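Local coordinates for protein putative histidinol-phosphate aminotransferase (Burkholderia pseudomallei, PDB 3P1T) that probably transfers the amino group of L-histidinol phosphate to 2-oxoglutarate, using pyridoxal 5'-phosphate, in a late step of histidine biosynthesis, at residues A[70-75]-A[218-223]; A[79-84]-A[104-109]; A[86-91]-A[164-169]. All blocks are in the same frame, centred on the assembly; numbering follows the deposited sequence.

All three contacts lie on one side of the large domain. Contacts 1 and 3 each involve a strand of the same seven-stranded sheet; contact 2 joins two helices beside it. Contact 1 is buried: the edge strand 71-74 packs on helix 214-221 through two selenomethionines and a lysine. Contact 2 is partly buried, with an apolar patch inside and a salt bridge facing the second subunit. Contact 3 lies at the surface, where the turn after helix 76-87 covers the start of strand 166-170 through apolar and CH-pi contacts. Helix 76-87 serves both contact 2 and contact 3, and Glu87 of contact 3 forms a salt bridge with Lys223 of contact 1. Contact 3 does not touch the second subunit.

Contact 1 (A[70-75]-A[218-223]); sequences NLMLVR and AAMKRK
The flat group that carries polar contact here is the Leu71-Met72 peptide, whose carbonyl oxygen is approached by the end of Lys221: Leu71 O and Lys221 NZ are 2.9 Å apart, in a weak hydrogen bond. The ammonium has its stronger partner in the backbone oxygen of Glu68, so it meets two carbonyls, one just before the strand and, weakly, that of Leu71. The Arg222 guanidinium stays within its own segment, one face over Ala219 CA, which is offset toward the rim. The rest of the contact is mostly apolar, made by the selenomethionines and the methylenes of Lys221. Met72, a selenomethionine, leaves the strand toward the helix with CG anti to the backbone N (chi1 -170°) and turns only at its last torsion (chi3 77°). Its selenium thereby settles on the helix backbone and on Met220: Met72 SE lies 3.6 Å from Met220 CB and 3.7 Å from Lys221 N. The two selenomethionine side chains cross at about a right angle. Lys221, extended beyond CG, runs alongside Met72 in the opposite direction, Met72 CG to Lys221 CG being 3.8 Å. Met220 also touches Ile84 and Glu87 of helix 76-87, and both selenomethionines reach Leu210. The arrangement is that of the large domain of fold-type I pyridoxal-phosphate enzymes: an edge strand pairs with the antiparallel strand 208-211, and the helix following that strand folds back over the sheet.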
ATOM      1  N   ASN A  70       5.314 -16.377  11.059  1.00 41.07           N
ATOM      2  CA  ASN A  70       5.960 -15.417  11.940  1.00 40.26           C
ATOM      3  C   ASN A  70       6.350 -14.112  11.218  1.00 43.25           C
ATOM      4  O   ASN A  70       6.927 -13.225  11.856  1.00 42.44           O
ATOM      5  CB  ASN A  70       7.194 -16.069  12.557  1.00 38.56           C
ATOM      6  CG  ASN A  70       6.827 -17.104  13.579  1.00 52.45           C
ATOM      7  OD1 ASN A  70       6.974 -18.312  13.368  1.00 51.89           O
ATOM      8  ND2 ASN A  70       6.236 -16.652  14.666  1.00 41.37           N
ATOM      9  N   LEU A  71       5.996 -13.967   9.923  1.00 39.00           N
ATOM     10  CA  LEU A  71       6.338 -12.759   9.184  1.00 37.92           C
ATOM     11  C   LEU A  71       5.119 -12.198   8.458  1.00 41.29           C
ATOM     12  O   LEU A  71       4.261 -12.952   8.013  1.00 42.77           O
ATOM     13  CB  LEU A  71       7.494 -12.985   8.194  1.00 38.23           C
ATOM     14  CG  LEU A  71       7.209 -13.763   6.938  1.00 44.10           C
ATOM     15  CD1 LEU A  71       7.003 -12.834   5.780  1.00 44.21           C
ATOM     16  CD2 LEU A  71       8.364 -14.620   6.605  1.00 48.31           C
HETATM   17  N   MSE A  72       5.078 -10.861   8.330  1.00 34.11           N
HETATM   18  CA  MSE A  72       4.036 -10.089   7.654  1.00 30.37           C
HETATM   19  C   MSE A  72       4.689  -9.050   6.721  1.00 37.16           C
HETATM   20  O   MSE A  72       5.588  -8.314   7.169  1.00 38.02           O
HETATM   21  CB  MSE A  72       3.169  -9.422   8.717  1.00 29.73           C
HETATM   22  CG  MSE A  72       1.921  -8.784   8.174  1.00 32.74           C
HETATM   23 SE   MSE A  72       0.770  -8.076   9.555  0.75 35.79          SE
HETATM   24  CE  MSE A  72       1.680  -6.557   9.959  1.00 31.86           C
ATOM     25  N   LEU A  73       4.290  -9.040   5.422  1.00 33.57           N
ATOM     26  CA  LEU A  73       4.792  -8.095   4.415  1.00 32.97           C
ATOM     27  C   LEU A  73       4.007  -6.788   4.587  1.00 39.33           C
ATOM     28  O   LEU A  73       2.774  -6.826   4.638  1.00 39.53           O
ATOM     29  CB  LEU A  73       4.679  -8.683   2.987  1.00 32.41           C
ATOM     30  CG  LEU A  73       5.125  -7.789   1.793  1.00 35.10           C
ATOM     31  CD1 LEU A  73       6.599  -7.376   1.885  1.00 34.61           C
ATOM     32  CD2 LEU A  73       4.914  -8.502   0.486  1.00 36.36           C
ATOM     33  N   VAL A  74       4.707  -5.658   4.766  1.00 36.78           N
ATOM     34  CA  VAL A  74       4.042  -4.388   5.069  1.00 36.55           C
ATOM     35  C   VAL A  74       4.522  -3.238   4.173  1.00 40.88           C
ATOM     36  O   VAL A  74       5.626  -3.280   3.618  1.00 40.94           O
ATOM     37  CB  VAL A  74       4.252  -3.997   6.563  1.00 40.26           C
ATOM     38  CG1 VAL A  74       3.501  -4.928   7.495  1.00 40.21           C
ATOM     39  CG2 VAL A  74       5.729  -3.926   6.941  1.00 40.28           C
ATOM     40  N   ARG A  75       3.691  -2.189   4.087  1.00 36.85           N
ATOM     41  CA  ARG A  75       3.992  -0.951   3.382  1.00 36.12           C
ATOM     42  C   ARG A  75       4.858  -0.044   4.293  1.00 39.25           C
ATOM     43  O   ARG A  75       4.380   1.006   4.779  1.00 37.44           O
ATOM     44  CB  ARG A  75       2.696  -0.251   2.966  1.00 36.16           C
ATOM     45  CG  ARG A  75       2.868   0.746   1.833  1.00 43.97           C
ATOM     46  CD  ARG A  75       2.409   0.081   0.565  1.00 48.60           C
ATOM     47  NE  ARG A  75       3.501  -0.150  -0.360  1.00 48.10           N
ATOM     48  CZ  ARG A  75       3.397  -0.864  -1.468  1.00 52.41           C
ATOM     49  NH1 ARG A  75       2.254  -1.468  -1.777  1.00 33.12           N
ATOM     50  NH2 ARG A  75       4.442  -1.011  -2.259  1.00 49.77           N
ATOM     51  N   ALA A 218      -1.026 -13.325  12.849  1.00 37.10           N
ATOM     52  CA  ALA A 218      -2.262 -13.812  12.221  1.00 37.10           C
ATOM     53  C   ALA A 218      -3.422 -12.797  12.372  1.00 42.31           C
ATOM     54  O   ALA A 218      -4.176 -12.587  11.414  1.00 41.85           O
ATOM     55  CB  ALA A 218      -2.665 -15.155  12.820  1.00 38.02           C
ATOM     56  N   ALA A 219      -3.561 -12.181  13.569  1.00 38.48           N
ATOM     57  CA  ALA A 219      -4.612 -11.195  13.847  1.00 37.19           C
ATOM     58  C   ALA A 219      -4.385  -9.888  13.060  1.00 39.08           C
ATOM     59  O   ALA A 219      -5.366  -9.267  12.631  1.00 40.69           O
ATOM     60  CB  ALA A 219      -4.678 -10.901  15.334  1.00 37.93           C
HETATM   61  N   MSE A 220      -3.107  -9.469  12.873  1.00 29.92           N
HETATM   62  CA  MSE A 220      -2.804  -8.253  12.122  1.00 26.87           C
HETATM   63  C   MSE A 220      -2.986  -8.511  10.612  1.00 35.60           C
HETATM   64  O   MSE A 220      -3.522  -7.638   9.926  1.00 37.17           O
HETATM   65  CB  MSE A 220      -1.387  -7.724  12.428  1.00 26.64           C
HETATM   66  CG  MSE A 220      -1.232  -7.116  13.811  1.00 29.50           C
HETATM   67 SE   MSE A 220       0.572  -6.460  14.112  0.75 32.68          SE
HETATM   68  CE  MSE A 220       1.528  -8.077  13.996  1.00 30.54           C
ATOM     69  N   LYS A 221      -2.563  -9.705  10.100  1.00 32.45           N
ATOM     70  CA  LYS A 221      -2.734 -10.115   8.691  1.00 32.23           C
ATOM     71  C   LYS A 221      -4.186 -10.028   8.289  1.00 36.48           C
ATOM     72  O   LYS A 221      -4.491  -9.555   7.197  1.00 36.01           O
ATOM     73  CB  LYS A 221      -2.206 -11.536   8.436  1.00 35.18           C
ATOM     74  CG  LYS A 221      -0.695 -11.605   8.299  1.00 37.54           C
ATOM     75  CD  LYS A 221      -0.231 -13.001   8.000  1.00 34.03           C
ATOM     76  CE  LYS A 221       1.263 -13.030   7.824  1.00 35.46           C
ATOM     77  NZ  LYS A 221       1.781 -14.395   7.537  1.00 39.88           N
ATOM     78  N   ARG A 222      -5.078 -10.427   9.207  1.00 34.95           N
ATOM     79  CA  ARG A 222      -6.540 -10.375   9.075  1.00 36.06           C
ATOM     80  C   ARG A 222      -7.044  -8.928   8.846  1.00 38.60           C
ATOM     81  O   ARG A 222      -8.061  -8.724   8.182  1.00 38.60           O
ATOM     82  CB  ARG A 222      -7.206 -10.961  10.344  1.00 38.49           C
ATOM     83  CG  ARG A 222      -7.869 -12.313  10.143  1.00 48.88           C
ATOM     84  CD  ARG A 222      -8.480 -12.872  11.421  1.00 61.28           C
ATOM     85  NE  ARG A 222      -7.516 -13.640  12.216  1.00 78.90           N
ATOM     86  CZ  ARG A 222      -7.294 -13.474  13.522  1.00 92.69           C
ATOM     87  NH1 ARG A 222      -7.959 -12.542  14.205  1.00 77.52           N
ATOM     88  NH2 ARG A 222      -6.398 -14.224  14.150  1.00 71.83           N
ATOM     89  N   LYS A 223      -6.322  -7.935   9.378  1.00 33.30           N
ATOM     90  CA  LYS A 223      -6.739  -6.535   9.258  1.00 32.12           C
ATOM     91  C   LYS A 223      -6.111  -5.858   8.023  1.00 35.87           C
ATOM     92  O   LYS A 223      -6.580  -4.784   7.630  1.00 36.82           O
ATOM     93  CB  LYS A 223      -6.403  -5.742  10.544  1.00 32.72           C
ATOM     94  CG  LYS A 223      -7.299  -6.176  11.701  1.00 31.05           C
ATOM     95  CD  LYS A 223      -7.027  -5.489  12.989  1.00 36.39           C
ATOM     96  CE  LYS A 223      -7.962  -5.999  14.051  1.00 40.32           C
ATOM     97  NZ  LYS A 223      -7.850  -5.209  15.299  1.00 44.62           N
TER

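Contact 2 (A[79-84]-A[104-109]); sequences ECFDRI and RARIAV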
ATOM      1  N   GLU A  79       2.993   1.319   8.089  1.00 30.33           N
ATOM      2  CA  GLU A  79       1.993   0.251   8.255  1.00 31.22           C
ATOM      3  C   GLU A  79       2.314  -0.597   9.476  1.00 36.64           C
ATOM      4  O   GLU A  79       1.417  -0.944  10.235  1.00 34.83           O
ATOM      5  CB  GLU A  79       1.878  -0.654   7.019  1.00 32.56           C
ATOM      6  CG  GLU A  79       0.931  -1.824   7.275  1.00 35.66           C
ATOM      7  CD  GLU A  79       0.504  -2.706   6.125  1.00 42.14           C
ATOM      8  OE1 GLU A  79       1.103  -2.617   5.030  1.00 32.44           O
ATOM      9  OE2 GLU A  79      -0.449  -3.490   6.327  1.00 30.78           O
ATOM     10  N   CYS A  80       3.591  -0.935   9.641  1.00 36.34           N
ATOM     11  CA  CYS A  80       4.107  -1.724  10.743  1.00 37.81           C
ATOM     12  C   CYS A  80       3.672  -1.116  12.098  1.00 39.85           C
ATOM     13  O   CYS A  80       3.069  -1.815  12.921  1.00 37.98           O
ATOM     14  CB  CYS A  80       5.626  -1.811  10.632  1.00 40.01           C
ATOM     15  SG  CYS A  80       6.422  -2.659  12.021  1.00 45.65           S
ATOM     16  N   PHE A  81       3.955   0.197  12.305  1.00 35.28           N
ATOM     17  CA  PHE A  81       3.645   0.905  13.541  1.00 34.13           C
ATOM     18  C   PHE A  81       2.138   0.946  13.773  1.00 36.32           C
ATOM     19  O   PHE A  81       1.701   0.744  14.903  1.00 36.30           O
ATOM     20  CB  PHE A  81       4.228   2.340  13.532  1.00 36.12           C
ATOM     21  CG  PHE A  81       4.171   3.016  14.883  1.00 38.34           C
ATOM     22  CD1 PHE A  81       3.012   3.671  15.306  1.00 40.68           C
ATOM     23  CD2 PHE A  81       5.260   2.963  15.751  1.00 40.10           C
ATOM     24  CE1 PHE A  81       2.932   4.221  16.577  1.00 41.22           C
ATOM     25  CE2 PHE A  81       5.183   3.529  17.012  1.00 43.07           C
ATOM     26  CZ  PHE A  81       4.015   4.146  17.420  1.00 40.95           C
ATOM     27  N   ASP A  82       1.353   1.217  12.725  1.00 32.25           N
ATOM     28  CA  ASP A  82      -0.111   1.320  12.813  1.00 31.65           C
ATOM     29  C   ASP A  82      -0.763   0.004  13.189  1.00 36.89           C
ATOM     30  O   ASP A  82      -1.586  -0.012  14.105  1.00 36.99           O
ATOM     31  CB  ASP A  82      -0.737   1.811  11.496  1.00 32.37           C
ATOM     32  CG  ASP A  82      -0.637   3.304  11.229  1.00 37.93           C
ATOM     33  OD1 ASP A  82       0.027   4.005  12.014  1.00 39.23           O
ATOM     34  OD2 ASP A  82      -1.277   3.778  10.273  1.00 43.91           O
ATOM     35  N   ARG A  83      -0.406  -1.098  12.511  1.00 33.07           N
ATOM     36  CA  ARG A  83      -1.047  -2.382  12.778  1.00 32.26           C
ATOM     37  C   ARG A  83      -0.644  -2.913  14.170  1.00 37.44           C
ATOM     38  O   ARG A  83      -1.495  -3.487  14.840  1.00 37.53           O
ATOM     39  CB  ARG A  83      -0.742  -3.397  11.672  1.00 31.49           C
ATOM     40  CG  ARG A  83      -1.244  -2.883  10.327  1.00 36.44           C
ATOM     41  CD  ARG A  83      -2.087  -3.866   9.555  1.00 39.86           C
ATOM     42  NE  ARG A  83      -2.560  -3.285   8.298  1.00 33.48           N
ATOM     43  CZ  ARG A  83      -3.707  -2.626   8.166  1.00 41.46           C
ATOM     44  NH1 ARG A  83      -4.511  -2.460   9.208  1.00 24.75           N
ATOM     45  NH2 ARG A  83      -4.066  -2.138   6.994  1.00 28.60           N
ATOM     46  N   ILE A  84       0.594  -2.638  14.647  1.00 35.12           N
ATOM     47  CA  ILE A  84       1.027  -3.056  15.978  1.00 35.56           C
ATOM     48  C   ILE A  84       0.277  -2.230  17.026  1.00 41.50           C
ATOM     49  O   ILE A  84      -0.291  -2.806  17.960  1.00 42.88           O
ATOM     50  CB  ILE A  84       2.575  -2.973  16.180  1.00 37.82           C
ATOM     51  CG1 ILE A  84       3.290  -4.040  15.342  1.00 37.17           C
ATOM     52  CG2 ILE A  84       2.957  -3.143  17.668  1.00 38.62           C
ATOM     53  CD1 ILE A  84       4.819  -3.946  15.377  1.00 43.16           C
ATOM     54  N   ARG A 104       6.672   9.482  15.914  1.00 34.17           N
ATOM     55  CA  ARG A 104       5.935  10.683  16.338  1.00 34.42           C
ATOM     56  C   ARG A 104       4.754  11.008  15.403  1.00 37.49           C
ATOM     57  O   ARG A 104       3.686  11.375  15.884  1.00 37.34           O
ATOM     58  CB  ARG A 104       6.849  11.902  16.391  1.00 34.42           C
ATOM     59  CG  ARG A 104       7.393  12.219  17.755  1.00 41.96           C
ATOM     60  CD  ARG A 104       8.114  13.543  17.711  1.00 40.27           C
ATOM     61  NE  ARG A 104       8.534  13.956  19.052  1.00 35.32           N
ATOM     62  CZ  ARG A 104       8.899  15.191  19.374  1.00 41.10           C
ATOM     63  NH1 ARG A 104       8.861  16.158  18.471  1.00 35.95           N
ATOM     64  NH2 ARG A 104       9.275  15.475  20.608  1.00 19.97           N
ATOM     65  N   ALA A 105       4.966  10.888  14.075  1.00 32.66           N
ATOM     66  CA  ALA A 105       3.985  11.174  13.026  1.00 31.25           C
ATOM     67  C   ALA A 105       2.787  10.255  13.122  1.00 36.68           C
ATOM     68  O   ALA A 105       1.664  10.735  13.018  1.00 37.84           O
ATOM     69  CB  ALA A 105       4.624  11.042  11.661  1.00 31.15           C
ATOM     70  N   ARG A 106       3.016   8.957  13.365  1.00 33.24           N
ATOM     71  CA  ARG A 106       1.957   7.935  13.503  1.00 32.30           C
ATOM     72  C   ARG A 106       1.216   8.072  14.844  1.00 37.14           C
ATOM     73  O   ARG A 106       0.012   7.787  14.911  1.00 36.79           O
ATOM     74  CB  ARG A 106       2.562   6.529  13.361  1.00 29.67           C
ATOM     75  CG  ARG A 106       3.110   6.250  11.962  1.00 30.28           C
ATOM     76  CD  ARG A 106       1.967   5.984  10.996  1.00 37.78           C
ATOM     77  NE  ARG A 106       1.620   7.137  10.176  1.00 37.50           N
ATOM     78  CZ  ARG A 106       0.471   7.283   9.524  1.00 47.98           C
ATOM     79  NH1 ARG A 106      -0.498   6.388   9.663  1.00 30.94           N
ATOM     80  NH2 ARG A 106       0.261   8.356   8.778  1.00 44.40           N
ATOM     81  N   ILE A 107       1.920   8.532  15.904  1.00 33.92           N
ATOM     82  CA  ILE A 107       1.324   8.768  17.221  1.00 34.60           C
ATOM     83  C   ILE A 107       0.397  10.027  17.101  1.00 40.93           C
ATOM     84  O   ILE A 107      -0.655  10.081  17.735  1.00 42.75           O
ATOM     85  CB  ILE A 107       2.433   8.877  18.315  1.00 37.43           C
ATOM     86  CG1 ILE A 107       2.930   7.448  18.685  1.00 37.25           C
ATOM     87  CG2 ILE A 107       1.925   9.599  19.579  1.00 37.32           C
ATOM     88  CD1 ILE A 107       4.324   7.350  19.287  1.00 51.92           C
ATOM     89  N   ALA A 108       0.735  10.955  16.193  1.00 36.12           N
ATOM     90  CA  ALA A 108      -0.029  12.157  15.914  1.00 35.31           C
ATOM     91  C   ALA A 108      -1.315  11.867  15.143  1.00 39.56           C
ATOM     92  O   ALA A 108      -2.168  12.754  15.059  1.00 40.22           O
ATOM     93  CB  ALA A 108       0.821  13.118  15.113  1.00 35.97           C
ATOM     94  N   VAL A 109      -1.431  10.692  14.499  1.00 36.35           N
ATOM     95  CA  VAL A 109      -2.661  10.377  13.751  1.00 35.93           C
ATOM     96  C   VAL A 109      -3.480   9.395  14.567  1.00 39.12           C
ATOM     97  O   VAL A 109      -4.560   9.043  14.148  1.00 40.22           O
ATOM     98  CB  VAL A 109      -2.486   9.887  12.288  1.00 39.28           C
ATOM     99  CG1 VAL A 109      -1.911  10.980  11.403  1.00 39.15           C
ATOM    100  CG2 VAL A 109      -1.657   8.621  12.199  1.00 39.16           C
TER
HETATM  101  O   HOH W   1      -1.636   5.581  13.715  1.00 44.08           O
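Phe81 and Arg106 form the tight inner half of this helix-helix contact. The first torsion of Phe81 (chi1 -169°) swings its ring away from the backbone N and across to helix 102-107, where it meets the aliphatic root of the arginine obliquely, Phe81 CD1 to Arg106 CB being 3.5 Å. Ile107 closes the ring's far end, its CG1 3.7 Å from Phe81 CZ. Arg106 runs past the ring in the opposite sense and bends at chi2 and chi3, turning its guanidinium almost perpendicular to the phenyl plane and toward Asp82.

The outer half is polar, held by a salt bridge and a bridging water instead of close apolar packing. Arg106 NH1 donates to the syn lone pair of Asp82 OD2 at 2.8 Å, a hydrogen bond bent to 130°; the straighter one to Asp82 OD1 is long and weak. Both oxygens meet the one nitrogen NH1, and the planes are 35° apart, so this is not the flat two-nitrogen pairing. A water donates to Asp82 OD1 and to Arg106 O, bridging the two helices. The pair also faces the dimer interface: Asp82 OD2 accepts from Trp225, and Arg106 NH1 donates to Lys223 O, both of the second subunit. Helix 76-87 presses Cys80 and Ile84 onto strands 166-170 and 208-211, while helix 102-107 lies on its flank and leads into the edge strand 113-117, with Ile107 touching His114.

Contact 3 (A[86-91]-A[164-169]); sequences AEFSSM and AGKLLI
Phe88 and Met91, the two ends of a type I beta turn, cover Gly165 and Lys166, where the chain enters strand 166-170 of the central sheet typical of fold-type I aminotransferases. The turn joins helix 76-87 to strand 92-96 and is closed by a backbone hydrogen bond from Met91 N to Phe88 O.

Along the second segment, Ala164 is the first residue beyond helix 154-163, and its side chain touches Val139. Gly165 comes next, and with no side chain in the way the methyl end of the selenomethionine Met91 lies over its backbone, Met91 CE to Gly165 CA being 3.9 Å. The bend at the end of Met91 (chi3 86°) directs CE there while its selenium stays beside the following residue, Met91 SE to Lys166 CG at 3.8 Å.

Lys166 carries most of the contact. Its chain bends at chi2 (-65°) and then runs across the Phe88 ring at about a right angle to that side chain. CG makes a CH-pi contact over one face, 3.8 Å from the centroid of the Phe88 ring and only 14° off its normal. Farther along, Lys166 CD lies 3.7 Å from Phe88 CZ. The ammonium goes past the ring to Asn189 OD1, so that a polar anchor at the far end helps to hold the aliphatic chain against the phenyl group. Phe88 also touches Leu216 of helix 214-221.

Leu167 turns to Val139 of the adjacent strand. Leu168 then faces helix 76-87, its CD2 3.7 Å from Ile84 CD1.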
ATOM      1  N   ALA A  86      -2.554  -0.646  16.834  1.00 32.00           N
ATOM      2  CA  ALA A  86      -3.988  -0.981  16.838  1.00 31.12           C
ATOM      3  C   ALA A  86      -4.290  -2.212  17.747  1.00 37.25           C
ATOM      4  O   ALA A  86      -5.415  -2.350  18.230  1.00 37.96           O
ATOM      5  CB  ALA A  86      -4.474  -1.250  15.423  1.00 30.61           C
ATOM      6  N   GLU A  87      -3.287  -3.065  18.005  1.00 34.07           N
ATOM      7  CA  GLU A  87      -3.445  -4.253  18.847  1.00 35.07           C
ATOM      8  C   GLU A  87      -3.103  -3.963  20.309  1.00 41.65           C
ATOM      9  O   GLU A  87      -3.474  -4.760  21.169  1.00 42.56           O
ATOM     10  CB  GLU A  87      -2.555  -5.417  18.330  1.00 36.45           C
ATOM     11  CG  GLU A  87      -2.868  -5.881  16.911  1.00 39.31           C
ATOM     12  CD  GLU A  87      -4.310  -6.258  16.625  1.00 59.30           C
ATOM     13  OE1 GLU A  87      -4.904  -7.047  17.400  1.00 50.47           O
ATOM     14  OE2 GLU A  87      -4.854  -5.747  15.620  1.00 51.09           O
ATOM     15  N   PHE A  88      -2.393  -2.845  20.592  1.00 39.24           N
ATOM     16  CA  PHE A  88      -1.975  -2.431  21.942  1.00 39.44           C
ATOM     17  C   PHE A  88      -2.342  -0.968  22.223  1.00 42.98           C
ATOM     18  O   PHE A  88      -1.572  -0.247  22.868  1.00 43.52           O
ATOM     19  CB  PHE A  88      -0.440  -2.611  22.088  1.00 41.39           C
ATOM     20  CG  PHE A  88       0.121  -3.956  21.694  1.00 43.12           C
ATOM     21  CD1 PHE A  88      -0.369  -5.131  22.263  1.00 47.97           C
ATOM     22  CD2 PHE A  88       1.208  -4.045  20.840  1.00 44.36           C
ATOM     23  CE1 PHE A  88       0.162  -6.377  21.908  1.00 49.12           C
ATOM     24  CE2 PHE A  88       1.762  -5.287  20.511  1.00 47.67           C
ATOM     25  CZ  PHE A  88       1.225  -6.444  21.030  1.00 46.66           C
ATOM     26  N   SER A  89      -3.526  -0.541  21.759  1.00 38.48           N
ATOM     27  CA  SER A  89      -4.007   0.848  21.780  1.00 37.22           C
ATOM     28  C   SER A  89      -4.122   1.447  23.197  1.00 39.10           C
ATOM     29  O   SER A  89      -4.114   2.681  23.318  1.00 38.43           O
ATOM     30  CB  SER A  89      -5.356   0.967  21.067  1.00 39.44           C
ATOM     31  OG  SER A  89      -6.292   0.008  21.525  1.00 46.86           O
ATOM     32  N   SER A  90      -4.171   0.612  24.253  1.00 34.52           N
ATOM     33  CA  SER A  90      -4.265   1.120  25.631  1.00 33.94           C
ATOM     34  C   SER A  90      -2.886   1.348  26.257  1.00 36.99           C
ATOM     35  O   SER A  90      -2.793   2.024  27.284  1.00 40.14           O
ATOM     36  CB  SER A  90      -5.067   0.163  26.502  1.00 36.18           C
ATOM     37  OG  SER A  90      -6.429   0.189  26.110  1.00 40.90           O
HETATM   38  N   MSE A  91      -1.822   0.796  25.654  1.00 28.31           N
HETATM   39  CA  MSE A  91      -0.474   0.916  26.193  1.00 26.84           C
HETATM   40  C   MSE A  91       0.143   2.313  25.953  1.00 34.06           C
HETATM   41  O   MSE A  91      -0.272   3.064  25.052  1.00 33.37           O
HETATM   42  CB  MSE A  91       0.456  -0.153  25.564  1.00 27.38           C
HETATM   43  CG  MSE A  91      -0.043  -1.595  25.727  1.00 31.64           C
HETATM   44 SE   MSE A  91       1.290  -2.938  25.167  0.75 35.61          SE
HETATM   45  CE  MSE A  91       2.261  -3.087  26.825  1.00 33.93           C
ATOM     46  N   ALA A 164      10.047  -3.783  29.667  1.00 50.91           N
ATOM     47  CA  ALA A 164       8.926  -3.464  28.759  1.00 49.05           C
ATOM     48  C   ALA A 164       7.822  -4.529  28.743  1.00 51.98           C
ATOM     49  O   ALA A 164       8.089  -5.711  28.992  1.00 53.42           O
ATOM     50  CB  ALA A 164       9.437  -3.280  27.340  1.00 48.71           C
ATOM     51  N   GLY A 165       6.603  -4.074  28.412  1.00 45.66           N
ATOM     52  CA  GLY A 165       5.427  -4.909  28.197  1.00 44.33           C
ATOM     53  C   GLY A 165       5.521  -5.568  26.832  1.00 46.81           C
ATOM     54  O   GLY A 165       5.323  -6.780  26.713  1.00 47.42           O
ATOM     55  N   LYS A 166       5.834  -4.748  25.789  1.00 39.96           N
ATOM     56  CA  LYS A 166       6.084  -5.112  24.394  1.00 37.98           C
ATOM     57  C   LYS A 166       7.303  -4.360  23.896  1.00 43.36           C
ATOM     58  O   LYS A 166       7.554  -3.238  24.352  1.00 43.49           O
ATOM     59  CB  LYS A 166       4.873  -4.833  23.477  1.00 37.75           C
ATOM     60  CG  LYS A 166       3.610  -5.596  23.829  1.00 48.97           C
ATOM     61  CD  LYS A 166       3.743  -7.102  23.671  1.00 53.85           C
ATOM     62  CE  LYS A 166       2.611  -7.772  24.401  1.00 51.16           C
ATOM     63  NZ  LYS A 166       2.708  -9.248  24.325  1.00 47.71           N
ATOM     64  N   LEU A 167       8.052  -4.958  22.953  1.00 39.84           N
ATOM     65  CA  LEU A 167       9.224  -4.314  22.361  1.00 39.02           C
ATOM     66  C   LEU A 167       9.267  -4.529  20.853  1.00 43.04           C
ATOM     67  O   LEU A 167       9.173  -5.666  20.384  1.00 45.45           O
ATOM     68  CB  LEU A 167      10.511  -4.852  23.006  1.00 39.64           C
ATOM     69  CG  LEU A 167      11.839  -4.254  22.534  1.00 43.36           C
ATOM     70  CD1 LEU A 167      11.972  -2.790  22.928  1.00 44.25           C
ATOM     71  CD2 LEU A 167      12.999  -5.014  23.086  1.00 39.96           C
ATOM     72  N   LEU A 168       9.390  -3.431  20.098  1.00 35.81           N
ATOM     73  CA  LEU A 168       9.572  -3.450  18.647  1.00 33.44           C
ATOM     74  C   LEU A 168      10.946  -2.864  18.319  1.00 38.25           C
ATOM     75  O   LEU A 168      11.209  -1.705  18.653  1.00 37.56           O
ATOM     76  CB  LEU A 168       8.457  -2.697  17.887  1.00 31.63           C
ATOM     77  CG  LEU A 168       8.706  -2.491  16.372  1.00 34.97           C
ATOM     78  CD1 LEU A 168       8.743  -3.826  15.610  1.00 34.23           C
ATOM     79  CD2 LEU A 168       7.666  -1.569  15.770  1.00 39.15           C
ATOM     80  N   ILE A 169      11.817  -3.654  17.682  1.00 34.80           N
ATOM     81  CA  ILE A 169      13.131  -3.176  17.273  1.00 34.20           C
ATOM     82  C   ILE A 169      13.099  -2.977  15.776  1.00 37.71           C
ATOM     83  O   ILE A 169      12.915  -3.928  15.026  1.00 38.14           O
ATOM     84  CB  ILE A 169      14.314  -4.095  17.718  1.00 37.80           C
ATOM     85  CG1 ILE A 169      14.327  -4.327  19.264  1.00 37.93           C
ATOM     86  CG2 ILE A 169      15.681  -3.548  17.208  1.00 37.65           C
ATOM     87  CD1 ILE A 169      14.563  -3.042  20.165  1.00 35.96           C
TER